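PDB 4AJ9: catalase-3 from Neurospora crassa, which breaks down hydrogen peroxide into water and dioxygen with a heme cofactor, which is consistent with protecting cells from peroxide damage. Local coordinates for residues Ser195-Pro200 / Val519-Glu524; Ser202-Asp207 / Ile529-Val534; Glu595-Gly600 / Gly611-Ile616. One frame throughout, in Å; residues are numbered along the deposited sequence.

Contact 1. Residues Ser195-Pro200 / Val519-Glu524; sequences SGNGIP and VSIFNE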
ATOM      1  N   SER C 195      36.842 -13.833   7.229  1.00  6.40           N
ATOM      2  CA  SER C 195      38.035 -13.086   7.610  1.00  4.59           C
ATOM      3  C   SER C 195      37.643 -11.848   8.410  1.00  9.77           C
ATOM      4  O   SER C 195      36.488 -11.718   8.852  1.00  5.90           O
ATOM      5  CB  SER C 195      38.846 -12.685   6.368  1.00  7.99           C
ATOM      6  OG  SER C 195      38.248 -11.573   5.707  1.00  6.23           O
ATOM      7  N   GLY C 196      38.595 -10.940   8.615  1.00  6.36           N
ATOM      8  CA  GLY C 196      38.302  -9.709   9.328  1.00  5.53           C
ATOM      9  C   GLY C 196      37.255  -8.859   8.626  1.00  8.70           C
ATOM     10  O   GLY C 196      36.600  -8.025   9.244  1.00  5.36           O
ATOM     11  N   ASN C 197      37.095  -9.053   7.319  1.00  5.93           N
ATOM     12  CA  ASN C 197      36.085  -8.288   6.590  1.00  5.38           C
ATOM     13  C   ASN C 197      34.689  -8.553   7.161  1.00  6.55           C
ATOM     14  O   ASN C 197      33.785  -7.732   7.021  1.00  6.64           O
ATOM     15  CB  ASN C 197      36.105  -8.625   5.095  1.00  5.97           C
ATOM     16  CG  ASN C 197      37.293  -8.008   4.375  1.00  8.64           C
ATOM     17  OD1 ASN C 197      38.444  -8.338   4.658  1.00  8.52           O
ATOM     18  ND2 ASN C 197      37.016  -7.109   3.440  1.00  7.99           N
ATOM     19  N   GLY C 198      34.518  -9.710   7.793  1.00  4.38           N
ATOM     20  CA  GLY C 198      33.222 -10.082   8.337  1.00  4.71           C
ATOM     21  C   GLY C 198      32.928  -9.363   9.637  1.00  8.43           C
ATOM     22  O   GLY C 198      31.759  -9.214  10.019  1.00  8.97           O
ATOM     23  N   ILE C 199      33.993  -8.925  10.316  1.00  6.45           N
ATOM     24  CA  ILE C 199      33.876  -8.266  11.624  1.00  2.56           C
ATOM     25  C   ILE C 199      34.767  -7.028  11.760  1.00  7.19           C
ATOM     26  O   ILE C 199      35.665  -6.966  12.627  1.00  9.85           O
ATOM     27  CB  ILE C 199      34.163  -9.242  12.791  1.00  4.80           C
ATOM     28  CG1 ILE C 199      35.463 -10.025  12.547  1.00  7.66           C
ATOM     29  CG2 ILE C 199      33.021 -10.197  12.966  1.00  6.23           C
ATOM     30  CD1 ILE C 199      35.812 -11.014  13.695  1.00  7.77           C
ATOM     31  N   PRO C 200      34.513  -6.021  10.914  1.00  6.77           N
ATOM     32  CA  PRO C 200      35.298  -4.788  10.904  1.00  4.08           C
ATOM     33  C   PRO C 200      35.145  -4.042  12.210  1.00  4.93           C
ATOM     34  O   PRO C 200      34.110  -4.153  12.889  1.00  5.17           O
ATOM     35  CB  PRO C 200      34.661  -3.979   9.761  1.00  7.49           C
ATOM     36  CG  PRO C 200      33.284  -4.532   9.632  1.00  9.46           C
ATOM     37  CD  PRO C 200      33.433  -5.992   9.912  1.00  5.98           C
ATOM     38  N   VAL C 519      44.681  -7.418   0.229  1.00  9.50           N
ATOM     39  CA  VAL C 519      43.510  -8.116   0.757  1.00  6.82           C
ATOM     40  C   VAL C 519      43.610  -8.399   2.255  1.00 13.47           C
ATOM     41  O   VAL C 519      42.611  -8.743   2.908  1.00 12.78           O
ATOM     42  CB  VAL C 519      43.184  -9.410  -0.048  1.00  9.18           C
ATOM     43  CG1 VAL C 519      42.913  -9.068  -1.520  1.00 10.27           C
ATOM     44  CG2 VAL C 519      44.306 -10.400   0.063  1.00 13.60           C
ATOM     45  N   SER C 520      44.812  -8.243   2.803  1.00 15.26           N
ATOM     46  CA  SER C 520      45.040  -8.449   4.234  1.00 14.92           C
ATOM     47  C   SER C 520      44.646  -7.226   5.074  1.00  9.61           C
ATOM     48  O   SER C 520      44.774  -6.085   4.632  1.00 18.79           O
ATOM     49  CB  SER C 520      46.506  -8.818   4.497  1.00 15.23           C
ATOM     50  OG  SER C 520      46.827  -8.738   5.880  1.00 17.04           O
ATOM     51  N   ILE C 521      44.164  -7.470   6.289  1.00 10.13           N
ATOM     52  CA  ILE C 521      43.875  -6.383   7.218  1.00  7.23           C
ATOM     53  C   ILE C 521      45.021  -6.254   8.217  1.00 13.74           C
ATOM     54  O   ILE C 521      45.525  -5.159   8.479  1.00 13.45           O
ATOM     55  CB  ILE C 521      42.555  -6.633   7.979  1.00 10.60           C
ATOM     56  CG1 ILE C 521      41.357  -6.541   7.021  1.00  5.31           C
ATOM     57  CG2 ILE C 521      42.401  -5.637   9.124  1.00 11.76           C
ATOM     58  CD1 ILE C 521      40.080  -7.120   7.601  1.00  6.29           C
ATOM     59  N   PHE C 522      45.443  -7.396   8.747  1.00 14.76           N
ATOM     60  CA  PHE C 522      46.379  -7.436   9.865  1.00 16.40           C
ATOM     61  C   PHE C 522      47.861  -7.316   9.481  1.00 17.65           C
ATOM     62  O   PHE C 522      48.722  -7.194  10.351  1.00 20.54           O
ATOM     63  CB  PHE C 522      46.136  -8.700  10.692  1.00  9.07           C
ATOM     64  CG  PHE C 522      44.798  -8.721  11.361  1.00 13.48           C
ATOM     65  CD1 PHE C 522      44.589  -8.013  12.521  1.00 21.02           C
ATOM     66  CD2 PHE C 522      43.746  -9.426  10.809  1.00 16.10           C
ATOM     67  CE1 PHE C 522      43.355  -8.018  13.139  1.00 27.13           C
ATOM     68  CE2 PHE C 522      42.510  -9.437  11.423  1.00 22.04           C
ATOM     69  CZ  PHE C 522      42.318  -8.729  12.591  1.00 13.74           C
ATOM     70  N   ASN C 523      48.167  -7.331   8.189  1.00 21.99           N
ATOM     71  CA  ASN C 523      49.568  -7.199   7.782  1.00 19.09           C
ATOM     72  C   ASN C 523      50.016  -5.738   7.671  1.00 26.68           C
ATOM     73  O   ASN C 523      51.039  -5.438   7.063  1.00 26.04           O
ATOM     74  CB  ASN C 523      49.840  -7.957   6.476  1.00 16.68           C
ATOM     75  CG  ASN C 523      49.405  -7.185   5.250  1.00 29.65           C
ATOM     76  OD1 ASN C 523      48.573  -6.287   5.334  1.00 27.44           O
ATOM     77  ND2 ASN C 523      49.971  -7.533   4.097  1.00 35.86           N
ATOM     78  N   GLU C 524      49.254  -4.829   8.265  1.00 18.44           N
ATOM     79  CA  GLU C 524      49.578  -3.414   8.154  1.00 20.27           C
ATOM     80  C   GLU C 524      49.002  -2.608   9.318  1.00 21.93           C
ATOM     81  O   GLU C 524      47.876  -2.836   9.744  1.00 25.89           O
ATOM     82  CB  GLU C 524      49.069  -2.868   6.820  1.00 21.50           C
ATOM     83  CG  GLU C 524      49.452  -1.427   6.570  1.00 32.76           C
ATOM     84  CD  GLU C 524      49.282  -1.019   5.118  1.00 48.97           C
ATOM     85  OE1 GLU C 524      48.361  -1.542   4.450  1.00 40.43           O
ATOM     86  OE2 GLU C 524      50.078  -0.177   4.646  1.00 45.25           O
TER
HETATM   87  O   HOH W   1      40.653  -6.957   3.740  1.00  7.68           O
HETATM   88  O   HOH W   2      40.805 -10.034   4.871  1.00  9.43           O
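Ile521 drives its side chain end-on into the backbone of Gly196 and Asn197, and each step from its CB can be traced. CB points at the 195-200 segment, and two branches leave it. CG2 lies anti to the backbone N, while CG1 stands beside that N (chi1 -68°) and carries the chain across. CG1 comes no closer than 4.2 Å to Asn197 OD1. CD1, reached through an extended chi2, does the touching: it lies 3.5 Å from Gly196 C and 3.6 Å from Asn197 N. An amide oxygen also flanks this methyl, Asn197 OD1 being 3.6 Å from Ile521 CD1. The evidence that Gly196 suits this fit is geometric: a CB built on it would fall only 2.7 Å from Ile521 CD1, a clash.

The polar half of the contact runs through water. Water 1 lies 2.8 Å from both Asn197 OD1 and Val519 O, and water 2 lies between the same two oxygens, so the two waters can bridge the segments, although there are more acceptors within reach than protons and not every bond can be made at once. The other end of the Asn197 amide is held by the carbonyl of Asn139, whereas its backbone N closes an ST turn with Ser195 OG (3.2 Å, N-H...O 160°). Glu456 of helix 454-468 takes hydrogen bonds from the backbone amides of Ile521 and Phe522 and is hydrogen-bonded to Ser520 OG, fixing the base of the isoleucine.

This buried contact thus joins the 3-10 turn that follows helix 187-193 to the long linker between helix 489-499 and strand 533-537; Trp192 of helix 187-193 and Phe448 of helix 443-450 pack beside it.

Contact 2. Residues Ser202-Asp207 / Ile529-Val534; sequences SYRHMD and IATLRV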
ATOM      1  N   SER C 202      34.988  -0.797  12.383  1.00  8.69           N
ATOM      2  CA  SER C 202      33.971   0.228  12.133  1.00  4.72           C
ATOM      3  C   SER C 202      33.747   0.387  10.642  1.00  6.60           C
ATOM      4  O   SER C 202      34.504  -0.167   9.840  1.00  7.85           O
ATOM      5  CB  SER C 202      34.398   1.572  12.713  1.00  6.41           C
ATOM      6  OG  SER C 202      35.232   2.272  11.801  1.00  8.01           O
ATOM      7  N   TYR C 203      32.710   1.143  10.272  1.00  6.78           N
ATOM      8  CA  TYR C 203      32.449   1.463   8.868  1.00  5.23           C
ATOM      9  C   TYR C 203      33.635   2.243   8.328  1.00  6.48           C
ATOM     10  O   TYR C 203      33.990   2.126   7.154  1.00  5.37           O
ATOM     11  CB  TYR C 203      31.205   2.339   8.731  1.00  3.18           C
ATOM     12  CG  TYR C 203      29.902   1.733   9.226  1.00  3.33           C
ATOM     13  CD1 TYR C 203      29.645   0.369   9.132  1.00  4.65           C
ATOM     14  CD2 TYR C 203      28.903   2.555   9.742  1.00  4.06           C
ATOM     15  CE1 TYR C 203      28.413  -0.165   9.584  1.00  2.90           C
ATOM     16  CE2 TYR C 203      27.706   2.043  10.184  1.00  6.54           C
ATOM     17  CZ  TYR C 203      27.456   0.690  10.095  1.00  4.93           C
ATOM     18  OH  TYR C 203      26.237   0.226  10.552  1.00  5.29           O
ATOM     19  N   ARG C 204      34.240   3.043   9.201  1.00  4.97           N
ATOM     20  CA  ARG C 204      35.338   3.928   8.819  1.00  7.64           C
ATOM     21  C   ARG C 204      36.619   3.164   8.507  1.00  9.60           C
ATOM     22  O   ARG C 204      37.520   3.692   7.845  1.00  8.76           O
ATOM     23  CB  ARG C 204      35.596   4.962   9.917  1.00  8.99           C
ATOM     24  CG  ARG C 204      34.395   5.847  10.214  1.00  6.12           C
ATOM     25  CD  ARG C 204      34.675   6.813  11.352  1.00  5.90           C
ATOM     26  NE  ARG C 204      35.075   6.120  12.572  1.00  6.02           N
ATOM     27  CZ  ARG C 204      36.249   6.272  13.181  1.00  6.70           C
ATOM     28  NH1 ARG C 204      37.159   7.105  12.693  1.00 10.65           N
ATOM     29  NH2 ARG C 204      36.512   5.587  14.287  1.00  8.86           N
ATOM     30  N   HIS C 205      36.688   1.921   8.981  1.00  6.17           N
ATOM     31  CA  HIS C 205      37.855   1.071   8.780  1.00  9.98           C
ATOM     32  C   HIS C 205      37.599  -0.070   7.796  1.00 11.79           C
ATOM     33  O   HIS C 205      38.159  -1.160   7.951  1.00  7.71           O
ATOM     34  CB  HIS C 205      38.342   0.514  10.117  1.00  8.00           C
ATOM     35  CG  HIS C 205      38.814   1.572  11.066  1.00  5.35           C
ATOM     36  ND1 HIS C 205      37.960   2.244  11.913  1.00  8.18           N
ATOM     37  CD2 HIS C 205      40.045   2.095  11.278  1.00  7.94           C
ATOM     38  CE1 HIS C 205      38.646   3.124  12.619  1.00 10.87           C
ATOM     39  NE2 HIS C 205      39.914   3.059  12.248  1.00  7.79           N
ATOM     40  N   MET C 206      36.749   0.192   6.801  1.00  5.44           N
ATOM     41  CA  MET C 206      36.486  -0.732   5.699  1.00  7.88           C
ATOM     42  C   MET C 206      36.905  -0.122   4.365  1.00  7.19           C
ATOM     43  O   MET C 206      36.763   1.087   4.156  1.00  7.28           O
ATOM     44  CB  MET C 206      34.983  -1.038   5.580  1.00  5.92           C
ATOM     45  CG  MET C 206      34.290  -1.506   6.853  1.00  9.48           C
ATOM     46  SD  MET C 206      32.569  -1.994   6.543  1.00  8.30           S
ATOM     47  CE  MET C 206      31.914  -0.517   5.762  1.00  6.02           C
ATOM     48  N   ASP C 207      37.383  -0.961   3.450  1.00  3.33           N
ATOM     49  CA  ASP C 207      37.447  -0.567   2.047  1.00  6.99           C
ATOM     50  C   ASP C 207      36.078  -0.822   1.424  1.00  7.93           C
ATOM     51  O   ASP C 207      35.250  -1.508   2.012  1.00  8.82           O
ATOM     52  CB  ASP C 207      38.511  -1.366   1.288  1.00  6.62           C
ATOM     53  CG  ASP C 207      39.914  -0.825   1.503  1.00  8.42           C
ATOM     54  OD1 ASP C 207      40.052   0.301   2.027  1.00  5.15           O
ATOM     55  OD2 ASP C 207      40.872  -1.530   1.146  1.00 11.48           O
ATOM     56  N   ILE C 529      45.584   7.149  14.574  1.00 12.48           N
ATOM     57  CA  ILE C 529      44.862   6.637  15.731  1.00 10.38           C
ATOM     58  C   ILE C 529      43.784   7.618  16.207  1.00  9.83           C
ATOM     59  O   ILE C 529      43.136   7.390  17.224  1.00 11.29           O
ATOM     60  CB  ILE C 529      45.813   6.275  16.876  1.00 14.50           C
ATOM     61  CG1 ILE C 529      46.545   7.524  17.378  1.00 14.68           C
ATOM     62  CG2 ILE C 529      46.780   5.183  16.414  1.00 10.05           C
ATOM     63  CD1 ILE C 529      47.162   7.360  18.769  1.00 19.58           C
ATOM     64  N   ALA C 530      43.573   8.689  15.447  1.00 10.71           N
ATOM     65  CA  ALA C 530      42.509   9.633  15.758  1.00 13.31           C
ATOM     66  C   ALA C 530      41.183   8.897  15.960  1.00 14.69           C
ATOM     67  O   ALA C 530      40.890   7.936  15.247  1.00 10.83           O
ATOM     68  CB  ALA C 530      42.372  10.662  14.655  1.00 13.38           C
ATOM     69  N   THR C 531      40.405   9.357  16.940  1.00 11.90           N
ATOM     70  CA  THR C 531      39.106   8.783  17.300  1.00  9.50           C
ATOM     71  C   THR C 531      39.166   7.463  18.064  1.00 11.47           C
ATOM     72  O   THR C 531      38.167   7.062  18.649  1.00  9.27           O
ATOM     73  CB  THR C 531      38.180   8.558  16.087  1.00  8.26           C
ATOM     74  OG1 THR C 531      38.534   7.325  15.434  1.00  8.82           O
ATOM     75  CG2 THR C 531      38.273   9.719  15.108  1.00  9.56           C
ATOM     76  N   LEU C 532      40.298   6.767  18.047  1.00  9.34           N
ATOM     77  CA  LEU C 532      40.353   5.494  18.752  1.00  9.67           C
ATOM     78  C   LEU C 532      40.127   5.721  20.258  1.00 13.03           C
ATOM     79  O   LEU C 532      40.369   6.812  20.781  1.00 11.63           O
ATOM     80  CB  LEU C 532      41.650   4.733  18.477  1.00 11.10           C
ATOM     81  CG  LEU C 532      41.842   4.310  17.016  1.00 15.54           C
ATOM     82  CD1 LEU C 532      42.988   3.326  16.893  1.00 20.63           C
ATOM     83  CD2 LEU C 532      40.563   3.719  16.428  1.00 13.05           C
ATOM     84  N   ARG C 533      39.660   4.683  20.937  1.00  5.60           N
ATOM     85  CA  ARG C 533      39.066   4.834  22.252  1.00 10.78           C
ATOM     86  C   ARG C 533      39.913   4.186  23.340  1.00  9.81           C
ATOM     87  O   ARG C 533      40.347   3.041  23.207  1.00  9.87           O
ATOM     88  CB  ARG C 533      37.654   4.230  22.249  1.00  9.33           C
ATOM     89  CG  ARG C 533      36.683   4.977  21.333  1.00 20.21           C
ATOM     90  CD  ARG C 533      35.552   4.076  20.814  1.00 20.62           C
ATOM     91  NE  ARG C 533      34.643   4.792  19.913  1.00 24.15           N
ATOM     92  CZ  ARG C 533      33.539   5.426  20.304  1.00 29.04           C
ATOM     93  NH1 ARG C 533      33.194   5.437  21.589  1.00 30.19           N
ATOM     94  NH2 ARG C 533      32.777   6.052  19.408  1.00 19.58           N
ATOM     95  N   VAL C 534      40.127   4.918  24.423  1.00  5.40           N
ATOM     96  CA  VAL C 534      40.897   4.396  25.541  1.00  6.61           C
ATOM     97  C   VAL C 534      40.020   4.370  26.785  1.00  8.08           C
ATOM     98  O   VAL C 534      39.451   5.387  27.168  1.00 10.29           O
ATOM     99  CB  VAL C 534      42.142   5.255  25.794  1.00 11.02           C
ATOM    100  CG1 VAL C 534      42.980   4.665  26.915  1.00  9.60           C
ATOM    101  CG2 VAL C 534      42.957   5.372  24.516  1.00  9.24           C
TER
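Thr531 OG1 is gripped by both terminal nitrogens of Arg204. The firmer bond comes from Arg204 NH2, 2.9 Å from Thr531 OG1, although its N-H...O angle is only 135°; the second, from Arg204 NH1 at 3.1 Å to Thr531 OG1, is weak. One oxygen facing the forked edge of a guanidinium group cannot lie straight ahead of two N-H bonds, which accounts for the bending, and on the NH2 side the oxygen sits 23° out of the plane. A bend at chi3 (-57°) interrupts the chain of Arg204 just before the guanidinium that meets Thr531. Asp258 pairs with Arg204 NE in a salt bridge, so separate nitrogens of the guanidinium are held by Asp258 and Thr531, which restricts its rotation. A leucine in place of Arg204 would probably leave Asp258 without its ion-pair partner and deprive Thr531 OG1 of both donors.

Thr531 is presented by a type II turn, Ile529 to Leu532, closed by Leu532 N to Ile529 O at 3.0 Å. Its positive phi is that expected of the third turn residue. Beside this polar pair runs a looser van der Waals contact: Leu532 CD2 approaches His205 NE2 obliquely at 4.3 Å. The other ring nitrogen is bound within its own loop, His205 ND1 to Ser202 OG at 2.7 Å, which restrains the turn of the imidazole.

The two segments join the catalase core to the C-terminal domain: the turn leads directly into strand 533-537, inside that domain's parallel sheet, while Arg204 lies against helix 254-264 of the core, and Ile529 packs on helix 654-667.

Contact 3. Residues Glu595-Gly600 / Gly611-Ile616; sequences ERVFSG and GRPSQI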
ATOM      1  N   GLU C 595      44.500  -0.455  41.193  1.00 14.54           N
ATOM      2  CA  GLU C 595      44.768  -1.859  41.495  1.00 16.51           C
ATOM      3  C   GLU C 595      43.889  -2.340  42.649  1.00 12.66           C
ATOM      4  O   GLU C 595      43.616  -3.537  42.786  1.00 12.70           O
ATOM      5  CB  GLU C 595      46.254  -2.086  41.808  1.00 21.05           C
ATOM      6  CG  GLU C 595      46.772  -1.365  43.044  1.00 14.69           C
ATOM      7  CD  GLU C 595      47.355  -0.001  42.742  1.00 24.78           C
ATOM      8  OE1 GLU C 595      47.049   0.568  41.672  1.00 22.16           O
ATOM      9  OE2 GLU C 595      48.131   0.503  43.579  1.00 24.26           O
ATOM     10  N   ARG C 596      43.429  -1.401  43.467  1.00 13.62           N
ATOM     11  CA  ARG C 596      42.573  -1.739  44.606  1.00 19.93           C
ATOM     12  C   ARG C 596      41.220  -2.372  44.240  1.00 22.97           C
ATOM     13  O   ARG C 596      40.559  -2.963  45.098  1.00 17.93           O
ATOM     14  CB  ARG C 596      42.360  -0.518  45.507  1.00  9.12           C
ATOM     15  CG  ARG C 596      41.702   0.670  44.823  1.00 21.72           C
ATOM     16  CD  ARG C 596      41.259   1.684  45.866  1.00 30.84           C
ATOM     17  NE  ARG C 596      40.453   1.038  46.896  1.00 38.91           N
ATOM     18  CZ  ARG C 596      39.125   0.967  46.875  1.00 39.11           C
ATOM     19  NH1 ARG C 596      38.439   1.522  45.881  1.00 32.80           N
ATOM     20  NH2 ARG C 596      38.482   0.345  47.852  1.00 25.49           N
ATOM     21  N   VAL C 597      40.798  -2.250  42.984  1.00 15.08           N
ATOM     22  CA  VAL C 597      39.508  -2.828  42.591  1.00 12.16           C
ATOM     23  C   VAL C 597      39.694  -4.143  41.858  1.00 14.03           C
ATOM     24  O   VAL C 597      38.731  -4.746  41.385  1.00 17.41           O
ATOM     25  CB  VAL C 597      38.635  -1.847  41.762  1.00 12.11           C
ATOM     26  CG1 VAL C 597      38.415  -0.554  42.536  1.00 12.41           C
ATOM     27  CG2 VAL C 597      39.259  -1.572  40.396  1.00 13.69           C
ATOM     28  N   PHE C 598      40.941  -4.602  41.792  1.00 16.74           N
ATOM     29  CA  PHE C 598      41.251  -5.885  41.166  1.00 21.16           C
ATOM     30  C   PHE C 598      41.395  -7.026  42.170  1.00 18.71           C
ATOM     31  O   PHE C 598      41.475  -8.189  41.781  1.00 25.03           O
ATOM     32  CB  PHE C 598      42.505  -5.767  40.295  1.00 15.58           C
ATOM     33  CG  PHE C 598      42.306  -4.896  39.095  1.00 14.24           C
ATOM     34  CD1 PHE C 598      42.246  -3.523  39.230  1.00 15.80           C
ATOM     35  CD2 PHE C 598      42.142  -5.452  37.840  1.00 16.85           C
ATOM     36  CE1 PHE C 598      42.043  -2.707  38.129  1.00 14.80           C
ATOM     37  CE2 PHE C 598      41.944  -4.640  36.735  1.00 12.91           C
ATOM     38  CZ  PHE C 598      41.892  -3.271  36.886  1.00 14.17           C
ATOM     39  N   SER C 599      41.416  -6.696  43.458  1.00 18.60           N
ATOM     40  CA  SER C 599      41.438  -7.724  44.501  1.00 27.11           C
ATOM     41  C   SER C 599      40.995  -7.162  45.847  1.00 30.92           C
ATOM     42  O   SER C 599      40.977  -5.946  46.047  1.00 39.59           O
ATOM     43  CB  SER C 599      42.838  -8.323  44.647  1.00 29.45           C
ATOM     44  OG  SER C 599      43.697  -7.407  45.302  1.00 35.74           O
ATOM     45  N   GLY C 600      40.648  -8.054  46.769  1.00 35.39           N
ATOM     46  CA  GLY C 600      40.254  -7.647  48.105  1.00 39.17           C
ATOM     47  C   GLY C 600      38.896  -6.973  48.152  1.00 45.62           C
ATOM     48  O   GLY C 600      37.996  -7.312  47.383  1.00 37.20           O
ATOM     49  N   GLY C 611      33.934  -8.936  39.911  1.00  7.15           N
ATOM     50  CA  GLY C 611      35.018  -9.139  38.958  1.00 12.15           C
ATOM     51  C   GLY C 611      35.099  -8.189  37.772  1.00 12.13           C
ATOM     52  O   GLY C 611      35.986  -8.334  36.927  1.00  8.69           O
ATOM     53  N   ARG C 612      34.208  -7.201  37.711  1.00 10.00           N
ATOM     54  CA  ARG C 612      34.094  -6.348  36.518  1.00 10.43           C
ATOM     55  C   ARG C 612      35.395  -5.649  36.082  1.00  6.09           C
ATOM     56  O   ARG C 612      35.769  -5.724  34.913  1.00  7.90           O
ATOM     57  CB  ARG C 612      32.935  -5.350  36.665  1.00  6.77           C
ATOM     58  CG  ARG C 612      32.817  -4.313  35.544  1.00  9.67           C
ATOM     59  CD  ARG C 612      32.626  -4.933  34.149  1.00  7.63           C
ATOM     60  NE  ARG C 612      31.492  -5.852  34.059  1.00  8.68           N
ATOM     61  CZ  ARG C 612      30.222  -5.488  33.919  1.00 10.65           C
ATOM     62  NH1 ARG C 612      29.896  -4.205  33.883  1.00  8.18           N
ATOM     63  NH2 ARG C 612      29.270  -6.419  33.830  1.00 10.07           N
ATOM     64  N   PRO C 613      36.092  -4.974  37.015  1.00  8.55           N
ATOM     65  CA  PRO C 613      37.377  -4.379  36.615  1.00  5.56           C
ATOM     66  C   PRO C 613      38.317  -5.437  36.038  1.00 11.01           C
ATOM     67  O   PRO C 613      38.884  -5.225  34.963  1.00  9.56           O
ATOM     68  CB  PRO C 613      37.921  -3.803  37.926  1.00 10.55           C
ATOM     69  CG  PRO C 613      36.676  -3.520  38.749  1.00 10.92           C
ATOM     70  CD  PRO C 613      35.749  -4.670  38.416  1.00  6.77           C
ATOM     71  N   SER C 614      38.459  -6.568  36.728  1.00 12.11           N
ATOM     72  CA  SER C 614      39.289  -7.664  36.233  1.00 12.30           C
ATOM     73  C   SER C 614      38.824  -8.199  34.882  1.00 15.87           C
ATOM     74  O   SER C 614      39.645  -8.568  34.043  1.00  7.71           O
ATOM     75  CB  SER C 614      39.324  -8.821  37.236  1.00 15.37           C
ATOM     76  OG  SER C 614      39.879  -8.411  38.467  1.00 23.19           O
ATOM     77  N   GLN C 615      37.513  -8.278  34.679  1.00  7.50           N
ATOM     78  CA  GLN C 615      36.996  -8.855  33.438  1.00 10.94           C
ATOM     79  C   GLN C 615      37.344  -7.952  32.260  1.00  5.76           C
ATOM     80  O   GLN C 615      37.698  -8.429  31.184  1.00  9.84           O
ATOM     81  CB  GLN C 615      35.478  -9.061  33.517  1.00  9.91           C
ATOM     82  CG  GLN C 615      34.908  -9.892  32.371  1.00  6.67           C
ATOM     83  CD  GLN C 615      35.458 -11.301  32.351  1.00 16.45           C
ATOM     84  OE1 GLN C 615      35.293 -12.055  33.313  1.00 10.78           O
ATOM     85  NE2 GLN C 615      36.109 -11.673  31.246  1.00 14.01           N
ATOM     86  N   ILE C 616      37.231  -6.645  32.480  1.00  6.48           N
ATOM     87  CA  ILE C 616      37.563  -5.653  31.462  1.00  7.49           C
ATOM     88  C   ILE C 616      39.024  -5.760  31.045  1.00 12.22           C
ATOM     89  O   ILE C 616      39.348  -5.715  29.854  1.00  9.57           O
ATOM     90  CB  ILE C 616      37.268  -4.221  31.952  1.00  7.69           C
ATOM     91  CG1 ILE C 616      35.760  -4.019  32.136  1.00 10.14           C
ATOM     92  CG2 ILE C 616      37.786  -3.185  30.944  1.00  9.81           C
ATOM     93  CD1 ILE C 616      35.382  -2.662  32.701  1.00  7.22           C
TER
HETATM   94  O   HOH W   3      37.890  -6.888  39.780  1.00 11.18           O
HETATM   95  O   HOH W   4      41.951  -9.696  39.087  1.00 18.48           O
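Apolar packing centres on Pro613, which meets both Val597 and Phe598. Its CB stands over one face of the Phe598 ring, 4.2 Å from the centroid and 11° off the ring normal, the geometry of a CH-pi contact. Val597 CG2 also meets Pro613 CB, at 3.6 Å, the two side chains crossing at about a right angle. This methyl occupies the slot between the backbone N and the carbonyl carbon of Val597 (CG1 at chi1 -56°), and from there it also reaches Pro613 CG. Phe598 CE2 also comes within 3.6 Å of Pro613 O, which lies above the ring plane rather than in it.

Both segments belong to one beta-alpha-beta crossover of the C-terminal domain, whose parallel sheet and sequence place it with the class I glutamine amidotransferase-like folds. The loop 595-600 follows strand 587-590, and helix 612-622 leads on to the neighbouring strand 627-630. Gly611 is the N-cap residue, and its O receives the first helical bond, from Gln615 N at 2.7 Å. Proline suits the first turn, where it has no N-H left wanting an acceptor.

Polar links pass through water. Water 3 donates to Val597 O at 2.8 Å and accepts from Ser614 N at 3.1 Å, so it satisfies a first-turn amide that lacks an acceptor in the helix itself. Water 4 donates to Phe598 O; its separation from the hydroxyl of Ser614 is too short to rely on.

Around the contact, the Phe598 side chain lies against Val590 and Leu537 of the sheet and against helix 634-639, while Gln615 OE1 accepts a hydrogen bond from Gln615 of a second subunit.

Overall arrangement
Contacts 1 and 2 are neighbours: their centres lie 13 Å apart and they touch where Pro200 CB packs on Met206 CG at 3.8 Å. Both pair the loop between helix 187-193 and strand 208-209 with the chain that leads into the C-terminal domain, and their segments alternate in sequence. Contact 1 is the one nearer the active centre, with the Asn197 side chain about 8 Å from that of Asn138, a predicted active-site residue, and about 12 Å from heme. Contact 3 stands apart within the C-terminal domain, about 9 Å from contact 2 and 17 Å from contact 1 by nearest atoms; strand 533-537, entered at contact 2, carries Leu537 to Phe598.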